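PDB 4AW7: beta-porphyranase A, which hydrolyses the sulfated red-seaweed polysaccharide porphyran at beta-D-galactopyranose-(1->4)-alpha-L-galactopyranose-6-sulfate linkages, releasing mostly disaccharides. Local coordinates for residues A[61-66]-A[357-362]; A[243-248]-A[539-544]; A[300-305]-A[363-368]. One frame throughout, in Å; residues are numbered along the deposited sequence.

Interaction 1: A[61-66]-A[357-362]; sequences ADYQVG and DKKYFF
V65 and Y63 close on F362 from two directions, each crossing it at about a right angle. The tight part lies around these three: the CG2 methyl of V65 comes to 3.5 Å from CD1 of the F362 ring and also reaches CG, while CG1 stays a little further off near CE1. V65 has CG1 anti to its backbone N (chi1 177°), which leaves CG2 as the branch that bears on the ring. Within 357-362, F361 CD2 lies over the centre of one face of the same F362 ring, so the phenyl group is wedged between its helical neighbour and the valine. Y63 lays its ring along F362 and the K359 backbone, with CD2 3.7 Å from F362 CB and CE2 3.6 Å from the backbone O of K359.

The contact loosens along the lysine. The OH end of Y63 lies 3.7 Å from K359 CD; the extended chain then carries the ammonium group away from the tyrosine, on the partly exposed side of the contact. A water bridges the two backbones, donating to Y63 O at 2.8 Å and to F362 O at 2.8 Å, and thereby ties the end of one helix to the other.

The contact joins the C-terminal end of helix 54-63, where Q64 turns out of the helix with positive phi, to helix 359-365. V65 and F362 both pack on I46 of strand 45-46, which pairs with strand 66-71 in the parallel sheet of the catalytic (beta/alpha)8-type barrel, and V65 also touches F59 and L60 of helix 54-63.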
loop_
_atom_site.group_PDB
_atom_site.type_symbol
_atom_site.label_atom_id
_atom_site.label_comp_id
_atom_site.label_asym_id
_atom_site.label_seq_id
_atom_site.Cartn_x
_atom_site.Cartn_y
_atom_site.Cartn_z
ATOM N N ALA A 61 -4.312 8.759 -20.550
ATOM C CA ALA A 61 -5.670 9.237 -20.843
ATOM C C ALA A 61 -6.632 8.088 -21.125
ATOM O O ALA A 61 -7.748 8.093 -20.618
ATOM C CB ALA A 61 -5.650 10.240 -22.022
ATOM N N ASP A 62 -6.214 7.125 -21.927
ATOM C CA ASP A 62 -7.064 6.016 -22.355
ATOM C C ASP A 62 -7.475 5.162 -21.150
ATOM O O ASP A 62 -8.584 4.686 -21.115
ATOM C CB ASP A 62 -6.342 5.106 -23.351
ATOM C CG ASP A 62 -6.207 5.677 -24.735
ATOM O OD1 ASP A 62 -6.929 6.631 -25.052
ATOM O OD2 ASP A 62 -5.386 5.117 -25.504
ATOM N N TYR A 63 -6.580 4.987 -20.182
ATOM C CA TYR A 63 -6.830 4.069 -19.069
ATOM C C TYR A 63 -7.142 4.803 -17.792
ATOM O O TYR A 63 -7.455 4.154 -16.786
ATOM C CB TYR A 63 -5.668 3.117 -18.904
ATOM C CG TYR A 63 -5.596 2.087 -19.994
ATOM C CD1 TYR A 63 -4.966 2.335 -21.179
ATOM C CD2 TYR A 63 -6.106 0.819 -19.790
ATOM C CE1 TYR A 63 -4.889 1.408 -22.183
ATOM C CE2 TYR A 63 -6.029 -0.132 -20.787
ATOM C CZ TYR A 63 -5.409 0.165 -21.979
ATOM O OH TYR A 63 -5.320 -0.770 -22.974
ATOM N N GLN A 64 -7.042 6.134 -17.774
ATOM C CA GLN A 64 -7.354 6.984 -16.615
ATOM C C GLN A 64 -6.416 6.727 -15.435
ATOM O O GLN A 64 -6.844 6.353 -14.331
ATOM C CB GLN A 64 -8.820 6.789 -16.219
ATOM C CG GLN A 64 -9.723 6.960 -17.404
ATOM C CD GLN A 64 -11.132 6.456 -17.146
ATOM O OE1 GLN A 64 -11.488 5.902 -16.052
ATOM N NE2 GLN A 64 -12.000 6.785 -18.109
ATOM N N VAL A 65 -5.138 6.910 -15.715
ATOM C CA VAL A 65 -4.051 6.549 -14.837
ATOM C C VAL A 65 -3.246 7.816 -14.477
ATOM O O VAL A 65 -3.074 8.706 -15.316
ATOM C CB VAL A 65 -3.169 5.484 -15.533
ATOM C CG1 VAL A 65 -1.937 5.104 -14.694
ATOM C CG2 VAL A 65 -4.027 4.277 -15.803
ATOM N N GLY A 66 -2.730 7.883 -13.248
ATOM C CA GLY A 66 -1.918 8.984 -12.743
ATOM C C GLY A 66 -0.475 8.584 -12.509
ATOM O O GLY A 66 -0.029 7.469 -12.817
ATOM N N ASP A 357 0.582 -6.764 -21.741
ATOM C CA ASP A 357 -0.667 -7.196 -21.132
ATOM C C ASP A 357 -0.861 -6.675 -19.708
ATOM O O ASP A 357 -1.957 -6.873 -19.159
ATOM C CB ASP A 357 -0.831 -8.730 -21.167
ATOM C CG ASP A 357 -1.225 -9.257 -22.514
ATOM O OD1 ASP A 357 -1.429 -8.471 -23.476
ATOM O OD2 ASP A 357 -1.408 -10.494 -22.587
ATOM N N LYS A 358 0.140 -6.007 -19.124
ATOM C CA LYS A 358 -0.109 -5.290 -17.874
ATOM C C LYS A 358 -1.212 -4.243 -18.028
ATOM O O LYS A 358 -1.851 -3.858 -17.037
ATOM C CB LYS A 358 1.154 -4.687 -17.317
ATOM C CG LYS A 358 2.256 -5.678 -17.049
ATOM C CD LYS A 358 3.555 -4.956 -16.722
ATOM C CE LYS A 358 4.745 -5.866 -16.725
ATOM N NZ LYS A 358 5.965 -5.122 -16.332
ATOM N N LYS A 359 -1.480 -3.800 -19.251
ATOM C CA LYS A 359 -2.585 -2.908 -19.508
ATOM C C LYS A 359 -3.898 -3.426 -18.932
ATOM O O LYS A 359 -4.758 -2.626 -18.573
ATOM C CB LYS A 359 -2.753 -2.661 -21.027
ATOM C CG LYS A 359 -3.305 -3.867 -21.799
ATOM C CD LYS A 359 -3.159 -3.738 -23.322
ATOM C CE LYS A 359 -3.817 -4.910 -24.007
ATOM N NZ LYS A 359 -3.576 -4.919 -25.496
ATOM N N TYR A 360 -4.069 -4.748 -18.865
ATOM C CA TYR A 360 -5.349 -5.309 -18.416
ATOM C C TYR A 360 -5.624 -5.029 -16.946
ATOM O O TYR A 360 -6.786 -5.004 -16.569
ATOM C CB TYR A 360 -5.454 -6.809 -18.706
ATOM C CG TYR A 360 -5.560 -7.117 -20.184
ATOM C CD1 TYR A 360 -6.619 -6.610 -20.930
ATOM C CD2 TYR A 360 -4.659 -7.955 -20.829
ATOM C CE1 TYR A 360 -6.761 -6.883 -22.295
ATOM C CE2 TYR A 360 -4.792 -8.247 -22.202
ATOM C CZ TYR A 360 -5.829 -7.680 -22.914
ATOM O OH TYR A 360 -5.933 -7.972 -24.254
ATOM N N PHE A 361 -4.603 -4.786 -16.130
ATOM C CA PHE A 361 -4.871 -4.345 -14.771
ATOM C C PHE A 361 -5.659 -3.052 -14.782
ATOM O O PHE A 361 -6.640 -2.878 -14.061
ATOM C CB PHE A 361 -3.554 -4.145 -13.997
ATOM C CG PHE A 361 -3.746 -3.502 -12.655
ATOM C CD1 PHE A 361 -4.330 -4.175 -11.601
ATOM C CD2 PHE A 361 -3.319 -2.213 -12.445
ATOM C CE1 PHE A 361 -4.530 -3.549 -10.387
ATOM C CE2 PHE A 361 -3.526 -1.562 -11.229
ATOM C CZ PHE A 361 -4.121 -2.250 -10.177
ATOM N N PHE A 362 -5.227 -2.116 -15.630
ATOM C CA PHE A 362 -5.896 -0.835 -15.746
ATOM C C PHE A 362 -7.240 -0.947 -16.486
ATOM O O PHE A 362 -8.195 -0.252 -16.162
ATOM C CB PHE A 362 -4.954 0.187 -16.340
ATOM C CG PHE A 362 -3.708 0.379 -15.496
ATOM C CD1 PHE A 362 -3.764 1.101 -14.333
ATOM C CD2 PHE A 362 -2.513 -0.192 -15.863
ATOM C CE1 PHE A 362 -2.653 1.262 -13.554
ATOM C CE2 PHE A 362 -1.378 -0.011 -15.088
ATOM C CZ PHE A 362 -1.454 0.730 -13.931
HETATM O O HOH W 1 -7.833 2.208 -14.834
#

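Interaction 2: A[243-248]-A[539-544]; sequences SGSNSE and YGQSNR
Q541 points its extended side chain at the first turn of helix 245-262, and its amide nitrogen meets two residues there. NE2 lies 3.4 Å from S245 OG and 3.8 Å from N246 CB. A water joins the same polar groups: it accepts from Q541 NE2 at 3.0 Å, donates to Y539 O and is hydrogen-bonded to S245 OG at 2.7 Å. The serine hydroxyl sits between its own backbone N and carbonyl carbon (chi1 81°), and from there it faces the water.

Beside Q541, R544 crosses N246 at about a right angle. N246 ND2 stands over one face of the guanidinium, toward its rim and 4.0 Å from R544 NH2, with the amide and guanidinium planes 44° apart. Their polar ends are also held from outside the two segments: N246 OD1 by R242 and ND2 by F548 O, and R544 NH2 by a salt bridge with E201.

Q541 and R544 are the ends of a type I beta turn, placed in the loop between strands 528-530 and 546-555 of the C-terminal beta-rich region. The turn presses against the N-terminal end of a helix of the catalytic part, where G244 is the N-cap residue, and a second water links the two segments, donating to S243 O and accepting from Y539 N.

Inside the turn, R544 NE donates to Q541 OE1 at 2.9 Å, approaching from above the carbonyl plane with a bent N-H...O angle of 130°. Y539 folds its ring back over the loop, so that the backbone N of Q541 lies above the ring centre, and its OH donates to N543 OD1 at 2.8 Å, on a lone pair in the carbonyl plane.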
loop_
_atom_site.group_PDB
_atom_site.type_symbol
_atom_site.label_atom_id
_atom_site.label_comp_id
_atom_site.label_asym_id
_atom_site.label_seq_id
_atom_site.Cartn_x
_atom_site.Cartn_y
_atom_site.Cartn_z
ATOM N N SER A 243 1.024 -10.292 0.237
ATOM C CA SER A 243 -0.383 -9.958 0.085
ATOM C C SER A 243 -1.220 -10.772 1.070
ATOM O O SER A 243 -0.880 -11.905 1.447
ATOM C CB SER A 243 -0.862 -10.029 -1.290
ATOM O OG SER A 243 -0.665 -11.265 -1.798
ATOM N N GLY A 244 -2.281 -10.142 1.546
ATOM C CA GLY A 244 -3.047 -10.713 2.639
ATOM C C GLY A 244 -2.438 -10.332 3.969
ATOM O O GLY A 244 -1.983 -9.219 4.185
ATOM N N SER A 245 -2.465 -11.292 4.907
ATOM C CA SER A 245 -2.305 -10.960 6.325
ATOM C C SER A 245 -0.954 -10.371 6.675
ATOM O O SER A 245 -0.858 -9.577 7.598
ATOM C CB SER A 245 -2.601 -12.164 7.216
ATOM O OG SER A 245 -1.504 -13.054 7.315
ATOM N N ASN A 246 0.124 -10.747 5.972
ATOM C CA ASN A 246 1.430 -10.182 6.329
ATOM C C ASN A 246 1.484 -8.679 6.050
ATOM O O ASN A 246 1.853 -7.917 6.927
ATOM C CB ASN A 246 2.561 -10.906 5.584
ATOM C CG ASN A 246 3.883 -10.254 5.765
ATOM O OD1 ASN A 246 4.315 -9.482 4.902
ATOM N ND2 ASN A 246 4.528 -10.498 6.912
ATOM N N SER A 247 1.095 -8.260 4.836
ATOM C CA SER A 247 1.110 -6.833 4.541
ATOM C C SER A 247 0.186 -6.086 5.483
ATOM O O SER A 247 0.454 -4.934 5.828
ATOM C CB SER A 247 0.740 -6.564 3.070
ATOM O OG SER A 247 -0.552 -6.996 2.717
ATOM N N GLU A 248 -0.952 -6.696 5.839
ATOM C CA GLU A 248 -1.847 -6.059 6.785
ATOM C C GLU A 248 -1.171 -5.779 8.129
ATOM O O GLU A 248 -1.319 -4.721 8.707
ATOM C CB GLU A 248 -3.133 -6.885 6.965
ATOM C CG GLU A 248 -3.981 -7.083 5.687
ATOM C CD GLU A 248 -4.858 -5.930 5.239
ATOM O OE1 GLU A 248 -4.888 -4.870 5.895
ATOM O OE2 GLU A 248 -5.531 -6.152 4.195
ATOM N N TYR A 539 -2.501 -16.654 2.591
ATOM C CA TYR A 539 -1.974 -17.976 2.864
ATOM C C TYR A 539 -1.460 -18.172 4.270
ATOM O O TYR A 539 -1.379 -17.256 5.076
ATOM C CB TYR A 539 -0.941 -18.421 1.818
ATOM C CG TYR A 539 0.501 -18.032 2.012
ATOM C CD1 TYR A 539 0.892 -16.776 2.437
ATOM C CD2 TYR A 539 1.494 -18.974 1.814
ATOM C CE1 TYR A 539 2.244 -16.441 2.599
ATOM C CE2 TYR A 539 2.828 -18.654 1.978
ATOM C CZ TYR A 539 3.208 -17.384 2.344
ATOM O OH TYR A 539 4.509 -17.061 2.535
ATOM N N GLY A 540 -1.131 -19.437 4.565
ATOM C CA GLY A 540 -0.782 -19.829 5.893
ATOM C C GLY A 540 0.621 -19.499 6.338
ATOM O O GLY A 540 0.929 -19.704 7.490
ATOM N N GLN A 541 1.479 -19.055 5.424
ATOM C CA GLN A 541 2.875 -18.738 5.703
ATOM C C GLN A 541 3.635 -19.971 6.172
ATOM O O GLN A 541 4.612 -19.864 6.905
ATOM C CB GLN A 541 3.061 -17.593 6.726
ATOM C CG GLN A 541 2.382 -16.293 6.296
ATOM C CD GLN A 541 2.599 -15.159 7.245
ATOM O OE1 GLN A 541 3.635 -15.094 7.907
ATOM N NE2 GLN A 541 1.690 -14.182 7.221
ATOM N N SER A 542 3.227 -21.157 5.694
ATOM C CA SER A 542 3.869 -22.403 6.133
ATOM C C SER A 542 5.319 -22.494 5.689
ATOM O O SER A 542 6.067 -23.267 6.284
ATOM C CB SER A 542 3.102 -23.629 5.634
ATOM O OG SER A 542 1.777 -23.617 6.096
ATOM N N ASN A 543 5.695 -21.751 4.659
ATOM C CA ASN A 543 7.067 -21.733 4.123
ATOM C C ASN A 543 7.913 -20.617 4.726
ATOM O O ASN A 543 8.996 -20.264 4.197
ATOM C CB ASN A 543 7.049 -21.636 2.599
ATOM C CG ASN A 543 6.583 -20.260 2.087
ATOM O OD1 ASN A 543 5.882 -19.503 2.768
ATOM N ND2 ASN A 543 7.020 -19.924 0.880
ATOM N N ARG A 544 7.385 -20.007 5.786
ATOM C CA ARG A 544 8.128 -19.009 6.529
ATOM C C ARG A 544 8.465 -19.678 7.868
ATOM O O ARG A 544 7.727 -20.502 8.374
ATOM C CB ARG A 544 7.278 -17.708 6.659
ATOM C CG ARG A 544 7.176 -16.864 5.341
ATOM C CD ARG A 544 6.125 -15.726 5.351
ATOM N NE ARG A 544 6.242 -14.986 6.593
ATOM C CZ ARG A 544 6.967 -13.886 6.801
ATOM N NH1 ARG A 544 7.640 -13.293 5.834
ATOM N NH2 ARG A 544 7.024 -13.402 8.012
HETATM O O HOH W 2 -1.277 -14.702 0.794
HETATM O O HOH W 3 -0.622 -14.608 5.293
#

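Interaction 3: A[300-305]-A[363-368]; sequences FLFNLM and ELWKNV
W365 extends its indole toward helix 293-305 and touches L301, F302 and M305 there. From CB, the side chain leaves with CG anti to the carbonyl carbon (chi1 -67°), which sends the ring system across to the other helix. The five-membered ring comes first: CD1 and CD2 pass near the CD2 methyl of L301, and NE1 lies 3.5 Å from the same methyl. The nitrogen spends its proton outside the two segments, on OD1 of N298, one turn earlier in helix 293-305. At the ring fusion the leucine is tighter still, with CE2 3.4 Å from L301 CD2, the methyl lying over one face of the indole and toward its rim. The indole also stacks with F44.

Within these two segments the contact runs through W365, received by side chains at positions 301, 302 and 305; elsewhere F361 also packs on helix 293-305. This helix precedes strand 311-316 of the parallel catalytic sheet, whereas W365 and F302 also rest on A396 of strand 392-399, in the neighbouring beta-sandwich domain.

Farther out, CZ2 still touches L301 CD2 but also meets F302 CE1, 3.8 Å away near the indole plane. The edge of the tryptophan is directed at the phenyl face in an offset edge-to-face pair, with six-membered ring centroids 5.8 Å apart and planes at 67°. CH2, at the far end, is 3.9 Å from F302 CZ and is also approached by M305. CZ3 has M305 CE at 3.8 Å: the thioether methyl makes a CH-pi contact over the six-membered ring, 27° off its normal, while SD stays oblique to the ring in a Met-aromatic contact. M305 and W365 extend toward each other from opposite directions.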
loop_
_atom_site.group_PDB
_atom_site.type_symbol
_atom_site.label_atom_id
_atom_site.label_comp_id
_atom_site.label_asym_id
_atom_site.label_seq_id
_atom_site.Cartn_x
_atom_site.Cartn_y
_atom_site.Cartn_z
ATOM N N PHE A 300 -2.912 -6.716 -3.407
ATOM C CA PHE A 300 -2.553 -5.618 -2.532
ATOM C C PHE A 300 -3.570 -4.466 -2.607
ATOM O O PHE A 300 -3.813 -3.794 -1.619
ATOM C CB PHE A 300 -1.168 -5.039 -2.852
ATOM C CG PHE A 300 -0.022 -5.922 -2.426
ATOM C CD1 PHE A 300 0.190 -6.272 -1.083
ATOM C CD2 PHE A 300 0.877 -6.385 -3.357
ATOM C CE1 PHE A 300 1.251 -7.040 -0.736
ATOM C CE2 PHE A 300 1.974 -7.161 -3.005
ATOM C CZ PHE A 300 2.161 -7.530 -1.695
ATOM N N LEU A 301 -4.151 -4.252 -3.776
ATOM C CA LEU A 301 -5.019 -3.112 -3.998
ATOM C C LEU A 301 -6.165 -3.074 -3.007
ATOM O O LEU A 301 -6.514 -2.024 -2.501
ATOM C CB LEU A 301 -5.560 -3.141 -5.431
ATOM C CG LEU A 301 -6.541 -2.061 -5.844
ATOM C CD1 LEU A 301 -5.894 -0.665 -5.797
ATOM C CD2 LEU A 301 -7.063 -2.366 -7.245
ATOM N N PHE A 302 -6.774 -4.214 -2.738
ATOM C CA PHE A 302 -7.960 -4.212 -1.887
ATOM C C PHE A 302 -7.603 -3.819 -0.455
ATOM O O PHE A 302 -8.362 -3.072 0.189
ATOM C CB PHE A 302 -8.652 -5.593 -1.900
ATOM C CG PHE A 302 -9.439 -5.902 -3.164
ATOM C CD1 PHE A 302 -8.808 -6.135 -4.391
ATOM C CD2 PHE A 302 -10.820 -5.986 -3.136
ATOM C CE1 PHE A 302 -9.520 -6.389 -5.528
ATOM C CE2 PHE A 302 -11.532 -6.263 -4.264
ATOM C CZ PHE A 302 -10.883 -6.471 -5.476
ATOM N N ASN A 303 -6.456 -4.280 0.058
ATOM C CA ASN A 303 -5.891 -3.861 1.362
ATOM C C ASN A 303 -5.794 -2.346 1.362
ATOM O O ASN A 303 -6.255 -1.646 2.270
ATOM C CB ASN A 303 -4.491 -4.568 1.501
ATOM C CG ASN A 303 -3.622 -4.101 2.672
ATOM O OD1 ASN A 303 -3.873 -3.069 3.315
ATOM N ND2 ASN A 303 -2.540 -4.884 2.972
ATOM N N LEU A 304 -5.144 -1.811 0.333
ATOM C CA LEU A 304 -4.840 -0.387 0.318
ATOM C C LEU A 304 -6.079 0.468 0.119
ATOM O O LEU A 304 -6.150 1.573 0.656
ATOM C CB LEU A 304 -3.762 -0.088 -0.728
ATOM C CG LEU A 304 -2.452 -0.846 -0.569
ATOM C CD1 LEU A 304 -1.452 -0.452 -1.632
ATOM C CD2 LEU A 304 -1.882 -0.718 0.845
ATOM N N MET A 305 -7.097 -0.012 -0.608
ATOM C CA MET A 305 -8.370 0.700 -0.701
ATOM C C MET A 305 -9.006 0.917 0.660
ATOM O O MET A 305 -9.561 1.986 0.944
ATOM C CB MET A 305 -9.330 -0.036 -1.635
ATOM C CG MET A 305 -8.975 0.195 -3.110
ATOM S SD MET A 305 -10.058 -0.784 -4.159
ATOM C CE MET A 305 -9.772 -0.007 -5.726
ATOM N N GLU A 363 -7.330 -1.836 -17.462
ATOM C CA GLU A 363 -8.623 -2.079 -18.128
ATOM C C GLU A 363 -9.666 -2.559 -17.108
ATOM O O GLU A 363 -10.795 -2.069 -17.083
ATOM C CB GLU A 363 -8.471 -3.104 -19.244
ATOM C CG GLU A 363 -9.731 -3.180 -20.119
ATOM C CD GLU A 363 -9.881 -1.906 -20.981
ATOM O OE1 GLU A 363 -8.958 -1.623 -21.693
ATOM O OE2 GLU A 363 -10.903 -1.157 -20.936
ATOM N N LEU A 364 -9.260 -3.475 -16.231
ATOM C CA LEU A 364 -10.172 -4.057 -15.273
ATOM C C LEU A 364 -10.820 -2.969 -14.401
ATOM O O LEU A 364 -12.005 -3.066 -14.049
ATOM C CB LEU A 364 -9.396 -5.041 -14.369
ATOM C CG LEU A 364 -10.102 -5.686 -13.195
ATOM C CD1 LEU A 364 -11.218 -6.610 -13.725
ATOM C CD2 LEU A 364 -9.136 -6.450 -12.313
ATOM N N TRP A 365 -10.020 -1.984 -14.014
ATOM C CA TRP A 365 -10.447 -0.928 -13.121
ATOM C C TRP A 365 -10.879 0.348 -13.814
ATOM O O TRP A 365 -11.198 1.340 -13.177
ATOM C CB TRP A 365 -9.334 -0.651 -12.100
ATOM C CG TRP A 365 -9.130 -1.808 -11.156
ATOM C CD1 TRP A 365 -8.173 -2.756 -11.216
ATOM C CD2 TRP A 365 -9.964 -2.141 -10.042
ATOM N NE1 TRP A 365 -8.352 -3.665 -10.210
ATOM C CE2 TRP A 365 -9.446 -3.301 -9.467
ATOM C CE3 TRP A 365 -11.072 -1.536 -9.460
ATOM C CZ2 TRP A 365 -10.002 -3.877 -8.324
ATOM C CZ3 TRP A 365 -11.636 -2.132 -8.325
ATOM C CH2 TRP A 365 -11.065 -3.275 -7.771
ATOM N N LYS A 366 -10.933 0.343 -15.142
ATOM C CA LYS A 366 -11.261 1.575 -15.848
ATOM C C LYS A 366 -12.681 2.026 -15.498
ATOM O O LYS A 366 -13.605 1.222 -15.361
ATOM C CB LYS A 366 -11.095 1.393 -17.367
ATOM C CG LYS A 366 -11.188 2.732 -18.158
ATOM C CD LYS A 366 -10.914 2.460 -19.643
ATOM C CE LYS A 366 -11.379 3.566 -20.602
ATOM N NZ LYS A 366 -10.914 3.302 -21.958
ATOM N N ASN A 367 -12.836 3.321 -15.311
ATOM C CA ASN A 367 -14.110 3.952 -14.935
ATOM C C ASN A 367 -14.600 3.700 -13.536
ATOM O O ASN A 367 -15.562 4.320 -13.115
ATOM C CB ASN A 367 -15.212 3.685 -15.987
ATOM C CG ASN A 367 -14.874 4.344 -17.337
ATOM O OD1 ASN A 367 -14.716 5.552 -17.403
ATOM N ND2 ASN A 367 -14.744 3.549 -18.355
ATOM N N VAL A 368 -13.926 2.836 -12.779
ATOM C CA VAL A 368 -14.372 2.535 -11.426
ATOM C C VAL A 368 -14.104 3.749 -10.537
ATOM O O VAL A 368 -12.978 4.205 -10.402
ATOM C CB VAL A 368 -13.702 1.278 -10.842
ATOM C CG1 VAL A 368 -14.108 1.063 -9.375
ATOM C CG2 VAL A 368 -14.009 0.041 -11.698
#

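How the interactions relate
Interactions 1 and 3 share helix 359-365 and lie about 11 Å apart between centres. Q64 OE1 is 3.0 Å from N367 N in a probable hydrogen bond between them, and D62 O meets K366 NZ. Interaction 2 is more distant, its centre about 28 Å from that of interaction 1 and about 21 Å from that of interaction 3, although N303 and F300 of helix 293-305 touch S247 and S243. Along the chain the segments run 61-66, 243-248, 300-305, 357-362, 363-368 and 539-544, so interaction 3 is nested within interaction 2 while interaction 1 crosses both. Together they join helices around the parallel catalytic sheet to one another and to the C-terminal beta-rich region.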